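Local coordinates for protein transcriptional repressor PadR (Bacillus cereus, PDB 6JYI) that probably acts as a DNA-binding transcription factor of the PadR-like family, working as a two-chain assembly, at residues D123-K128 against T167-L172; A130-L135 against S160-V165. One frame throughout, in Å; residues are numbered along the deposited sequence.

Contact 1. Residues D123-K128 against T167-L172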
loop_
_atom_site.group_PDB
_atom_site.type_symbol
_atom_site.label_atom_id
_atom_site.label_comp_id
_atom_site.label_asym_id
_atom_site.label_seq_id
_atom_site.Cartn_x
_atom_site.Cartn_y
_atom_site.Cartn_z
ATOM N N ASP A 123 12.239 -2.442 14.703
ATOM C CA ASP A 123 11.985 -1.173 13.996
ATOM C C ASP A 123 10.566 -1.067 13.428
ATOM O O ASP A 123 9.932 -0.004 13.484
ATOM C CB ASP A 123 12.958 -0.996 12.825
ATOM C CG ASP A 123 14.368 -0.829 13.279
ATOM O OD1 ASP A 123 14.556 -0.422 14.436
ATOM O OD2 ASP A 123 15.286 -1.134 12.492
ATOM N N GLU A 124 10.096 -2.169 12.858
ATOM C CA GLU A 124 8.762 -2.232 12.242
ATOM C C GLU A 124 7.638 -2.135 13.280
ATOM O O GLU A 124 6.639 -1.429 13.076
ATOM C CB GLU A 124 8.628 -3.537 11.463
ATOM C CG GLU A 124 7.429 -3.584 10.562
ATOM C CD GLU A 124 7.521 -2.558 9.452
ATOM O OE1 GLU A 124 8.606 -1.933 9.296
ATOM O OE2 GLU A 124 6.512 -2.413 8.740
ATOM N N ILE A 125 7.824 -2.810 14.406
ATOM C CA ILE A 125 6.914 -2.678 15.533
ATOM C C ILE A 125 6.865 -1.216 15.992
ATOM O O ILE A 125 5.784 -0.638 16.159
ATOM C CB ILE A 125 7.332 -3.618 16.684
ATOM C CG1 ILE A 125 7.011 -5.073 16.301
ATOM C CG2 ILE A 125 6.640 -3.246 17.978
ATOM C CD1 ILE A 125 7.578 -6.136 17.271
ATOM N N GLU A 126 8.033 -0.607 16.159
ATOM C CA GLU A 126 8.101 0.769 16.676
ATOM C C GLU A 126 7.407 1.732 15.708
ATOM O O GLU A 126 6.625 2.591 16.133
ATOM C CB GLU A 126 9.562 1.181 16.950
ATOM N N ARG A 127 7.676 1.553 14.414
ATOM C CA ARG A 127 7.047 2.327 13.343
ATOM C C ARG A 127 5.525 2.243 13.354
ATOM O O ARG A 127 4.863 3.265 13.385
ATOM C CB ARG A 127 7.547 1.862 11.976
ATOM C CG ARG A 127 8.936 2.368 11.622
ATOM C CD ARG A 127 9.380 1.896 10.238
ATOM N NE ARG A 127 10.819 1.617 10.219
ATOM C CZ ARG A 127 11.555 1.456 9.119
ATOM N NH1 ARG A 127 11.010 1.526 7.889
ATOM N NH2 ARG A 127 12.850 1.207 9.253
ATOM N N LYS A 128 4.979 1.029 13.340
ATOM C CA LYS A 128 3.522 0.846 13.295
ATOM C C LYS A 128 2.855 1.367 14.568
ATOM O O LYS A 128 1.773 1.958 14.501
ATOM C CB LYS A 128 3.134 -0.615 12.996
ATOM C CG LYS A 128 3.574 -1.119 11.582
ATOM C CD LYS A 128 2.543 -0.815 10.539
ATOM C CE LYS A 128 3.087 -0.791 9.093
ATOM N NZ LYS A 128 3.552 -2.111 8.594
ATOM N N THR A 167 1.216 -9.529 15.658
ATOM C CA THR A 167 1.841 -10.642 14.961
ATOM C C THR A 167 3.356 -10.558 15.059
ATOM O O THR A 167 4.006 -11.535 15.394
ATOM C CB THR A 167 1.423 -10.701 13.485
ATOM O OG1 THR A 167 0.033 -11.015 13.396
ATOM C CG2 THR A 167 2.207 -11.763 12.733
ATOM N N LEU A 168 3.910 -9.378 14.833
ATOM C CA LEU A 168 5.353 -9.210 14.853
ATOM C C LEU A 168 5.950 -9.410 16.232
ATOM O O LEU A 168 7.009 -10.037 16.352
ATOM C CB LEU A 168 5.772 -7.856 14.263
ATOM C CG LEU A 168 5.574 -7.740 12.749
ATOM C CD1 LEU A 168 5.848 -6.309 12.301
ATOM C CD2 LEU A 168 6.442 -8.723 11.958
ATOM N N LYS A 169 5.281 -8.905 17.269
ATOM C CA LYS A 169 5.700 -9.180 18.652
ATOM C C LYS A 169 5.837 -10.677 18.922
ATOM O O LYS A 169 6.798 -11.112 19.566
ATOM C CB LYS A 169 4.735 -8.543 19.649
ATOM C CG LYS A 169 4.894 -7.040 19.723
ATOM C CD LYS A 169 3.886 -6.428 20.642
ATOM C CE LYS A 169 4.168 -4.957 20.825
ATOM N NZ LYS A 169 3.146 -4.314 21.690
ATOM N N LYS A 170 4.880 -11.458 18.424
ATOM C CA LYS A 170 4.925 -12.926 18.538
ATOM C C LYS A 170 6.060 -13.569 17.753
ATOM O O LYS A 170 6.706 -14.505 18.228
ATOM C CB LYS A 170 3.584 -13.539 18.122
ATOM C CG LYS A 170 2.516 -13.310 19.171
ATOM C CD LYS A 170 1.098 -13.206 18.610
ATOM C CE LYS A 170 0.065 -13.327 19.754
ATOM N NZ LYS A 170 -1.208 -12.625 19.426
ATOM N N LYS A 171 6.311 -13.082 16.550
ATOM C CA LYS A 171 7.444 -13.579 15.785
ATOM C C LYS A 171 8.766 -13.296 16.511
ATOM O O LYS A 171 9.668 -14.139 16.524
ATOM C CB LYS A 171 7.443 -12.993 14.368
ATOM C CG LYS A 171 6.186 -13.337 13.559
ATOM C CD LYS A 171 6.041 -14.846 13.382
ATOM C CE LYS A 171 4.812 -15.196 12.597
ATOM N NZ LYS A 171 4.666 -16.633 12.322
ATOM N N LEU A 172 8.858 -12.121 17.130
ATOM C CA LEU A 172 10.037 -11.739 17.903
ATOM C C LEU A 172 10.227 -12.671 19.107
ATOM O O LEU A 172 11.317 -13.238 19.297
ATOM C CB LEU A 172 9.924 -10.275 18.343
ATOM C CG LEU A 172 11.213 -9.584 18.801
ATOM C CD1 LEU A 172 12.180 -9.459 17.617
ATOM C CD2 LEU A 172 10.901 -8.214 19.401
#

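Contact 2. Residues A130-L135 against S160-V165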
loop_
_atom_site.group_PDB
_atom_site.type_symbol
_atom_site.label_atom_id
_atom_site.label_comp_id
_atom_site.label_asym_id
_atom_site.label_seq_id
_atom_site.Cartn_x
_atom_site.Cartn_y
_atom_site.Cartn_z
ATOM N N ALA A 130 3.926 3.922 16.398
ATOM C CA ALA A 130 3.907 5.384 16.215
ATOM C C ALA A 130 2.752 5.840 15.293
ATOM O O ALA A 130 1.983 6.741 15.672
ATOM C CB ALA A 130 5.247 5.869 15.681
ATOM N N TYR A 131 2.611 5.191 14.133
ATOM C CA TYR A 131 1.507 5.485 13.173
ATOM C C TYR A 131 0.147 5.371 13.844
ATOM O O TYR A 131 -0.743 6.207 13.629
ATOM C CB TYR A 131 1.442 4.512 12.007
ATOM C CG TYR A 131 2.623 4.387 11.067
ATOM C CD1 TYR A 131 3.533 5.418 10.863
ATOM C CD2 TYR A 131 2.778 3.216 10.328
ATOM C CE1 TYR A 131 4.614 5.251 9.968
ATOM C CE2 TYR A 131 3.836 3.031 9.447
ATOM C CZ TYR A 131 4.758 4.039 9.272
ATOM O OH TYR A 131 5.795 3.809 8.378
ATOM N N ILE A 132 -0.020 4.320 14.640
ATOM C CA ILE A 132 -1.270 4.091 15.335
ATOM C C ILE A 132 -1.564 5.337 16.150
ATOM O O ILE A 132 -2.548 6.016 15.854
ATOM C CB ILE A 132 -1.245 2.800 16.191
ATOM C CG1 ILE A 132 -1.352 1.565 15.269
ATOM C CG2 ILE A 132 -2.395 2.776 17.172
ATOM C CD1 ILE A 132 -1.098 0.201 15.989
ATOM N N ALA A 133 -0.691 5.643 17.123
ATOM C CA ALA A 133 -0.778 6.874 17.947
ATOM C C ALA A 133 -0.972 8.174 17.145
ATOM O O ALA A 133 -1.805 8.997 17.477
ATOM C CB ALA A 133 0.463 6.999 18.847
ATOM N N ASP A 134 -0.198 8.376 16.098
ATOM C CA ASP A 134 -0.319 9.607 15.317
ATOM C C ASP A 134 -1.780 9.766 14.816
ATOM O O ASP A 134 -2.482 10.729 15.156
ATOM C CB ASP A 134 0.668 9.562 14.132
ATOM C CG ASP A 134 1.133 10.951 13.684
ATOM O OD1 ASP A 134 1.523 11.789 14.547
ATOM O OD2 ASP A 134 1.114 11.189 12.452
ATOM N N LEU A 135 -2.237 8.741 14.105
ATOM C CA LEU A 135 -3.383 8.805 13.212
ATOM C C LEU A 135 -4.662 9.304 13.866
ATOM O O LEU A 135 -5.358 10.136 13.320
ATOM C CB LEU A 135 -3.608 7.426 12.588
ATOM C CG LEU A 135 -4.348 7.323 11.266
ATOM C CD1 LEU A 135 -3.828 8.365 10.262
ATOM C CD2 LEU A 135 -4.206 5.912 10.728
ATOM N N SER A 160 -5.758 -2.870 11.222
ATOM C CA SER A 160 -4.747 -3.544 10.453
ATOM C C SER A 160 -3.340 -3.372 11.034
ATOM O O SER A 160 -2.638 -4.342 11.270
ATOM C CB SER A 160 -4.832 -3.049 9.006
ATOM O OG SER A 160 -3.703 -3.484 8.296
ATOM N N TYR A 161 -2.944 -2.141 11.324
ATOM C CA TYR A 161 -1.678 -1.894 11.989
ATOM C C TYR A 161 -1.519 -2.614 13.316
ATOM O O TYR A 161 -0.420 -3.111 13.639
ATOM C CB TYR A 161 -1.480 -0.407 12.247
ATOM C CG TYR A 161 -1.164 0.454 11.044
ATOM C CD1 TYR A 161 -0.453 -0.032 9.964
ATOM C CD2 TYR A 161 -1.520 1.797 11.036
ATOM C CE1 TYR A 161 -0.149 0.789 8.876
ATOM C CE2 TYR A 161 -1.224 2.610 9.991
ATOM C CZ TYR A 161 -0.537 2.119 8.907
ATOM O OH TYR A 161 -0.241 2.975 7.870
ATOM N N SER A 162 -2.575 -2.624 14.123
ATOM C CA SER A 162 -2.502 -3.254 15.428
ATOM C C SER A 162 -2.315 -4.765 15.299
ATOM O O SER A 162 -1.613 -5.388 16.105
ATOM C CB SER A 162 -3.735 -2.921 16.276
ATOM O OG SER A 162 -3.780 -1.517 16.520
ATOM N N ALA A 163 -2.918 -5.350 14.279
ATOM C CA ALA A 163 -2.828 -6.783 14.076
ATOM C C ALA A 163 -1.440 -7.099 13.565
ATOM O O ALA A 163 -0.836 -8.093 13.986
ATOM C CB ALA A 163 -3.896 -7.250 13.109
ATOM N N GLN A 164 -0.901 -6.242 12.698
ATOM C CA GLN A 164 0.509 -6.401 12.261
ATOM C C GLN A 164 1.477 -6.342 13.436
ATOM O O GLN A 164 2.354 -7.175 13.539
ATOM C CB GLN A 164 0.902 -5.336 11.254
ATOM C CG GLN A 164 0.201 -5.506 9.913
ATOM C CD GLN A 164 0.292 -4.270 9.070
ATOM O OE1 GLN A 164 1.260 -3.521 9.174
ATOM N NE2 GLN A 164 -0.727 -4.012 8.264
ATOM N N VAL A 165 1.306 -5.339 14.307
ATOM C CA VAL A 165 2.132 -5.222 15.526
ATOM C C VAL A 165 2.076 -6.481 16.401
ATOM O O VAL A 165 3.123 -7.016 16.784
ATOM C CB VAL A 165 1.764 -3.962 16.336
ATOM C CG1 VAL A 165 2.436 -3.977 17.721
ATOM C CG2 VAL A 165 2.157 -2.700 15.531
#

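Contact 1. Residues D123-K128 against T167-L172
Ile125 points from helix 114-142 into helix 148-175, CG1 against Leu168 and CD1 against the backbone at Lys169. With CG1 beside its backbone N (chi1 -72°) and the chain carried on straight, it slides past Leu168 in the opposite direction, CG1 sitting 3.7 Å from Leu168 CB. Its end, CD1, stops 3.6 Å from Lys169 N and also meets Lys169 CG. The exposed Lys169 chain runs fully extended past Ile125, its CE near Ile125 CG2, and NZ finishes in a salt bridge with Glu129. On the other flank Leu168 CD1 touches the aliphatic part of Glu124, 3.6 Å from CG. A bend at chi2 (65°) then turns the Glu124 carboxylate away from Leu168, and OE2 takes Lys128 NZ at 3.0 Å on its anti side, 22° out of the carboxylate plane. Phe102 of helix 101-107 packs on both Glu124 and Leu168, while Val156 of the second subunit packs on Leu168. Across the antiparallel pair, methyl and methylene groups meet each other and the Lys169 backbone N, while charges pair within segment 123-128 or with Glu129, which implies that close fit rather than polar bonding joins these two turns.

Contact 2. Residues A130-L135 against S160-V165
Tyr161 OH, at the end of a ring that packs beneath Tyr131, is hydrogen-bonded to His37 ND1, and the His37 ring in turn meets the Tyr131 ring edge-to-face. The two tyrosine side chains cross at about a right angle. Tyr131 CD2 stands over one face of the Tyr161 ring, displaced toward its rim and 3.8 Å from CZ, while Tyr131 CB approaches CE2 on the same ring. The planes are inclined at 44° with centroids 5.4 Å apart, an oblique pairing. In the plane of the Tyr161 ring, at its edge, lies Gln164 OE1. These helices form an antiparallel pair, with segment axes 10.0 Å apart at 156°, built from the two long C-terminal helices that serve dimerisation in PadR-like proteins; His37 belongs to the N-terminal part, the winged helix-turn-helix of the family, and so ties that part to the pair. Beside the rings, Ile132 runs past Tyr161 in the opposite sense, its CG1 3.6 Å from Tyr161 CB. Because CG1 is anti to the carbonyl carbon (chi1 -75°) and the chain extends beyond it, CD1 ends 3.2 Å from Ser162 OG, a tight apolar-to-oxygen contact. That hydroxyl is occupied within its own helix by a hydrogen bond to Ile158 O. Val165 CG2 closes on the same Ile132 CD1 more loosely, at 4.4 Å.

In the fold
Both contacts join helices 114-142 and 148-175, their centres 10 Å apart along one antiparallel pair. Contact 1 is the more outlying, centred about 22 Å from the chain centre against 14 Å for contact 2, yet it is partly buried, whereas contact 2 is a surface contact. Each places an isoleucine of helix 114-142 against the partner backbone, but contact 1 surrounds it with aliphatic chains and contact 2 adds aromatic rings linked to His37. Lys128 bridges them: its NZ lies 2.8 Å from Gln164 OE1, a probable hydrogen bond, and it also forms a salt bridge with Asp96 of the second subunit; that subunit touches both contacts.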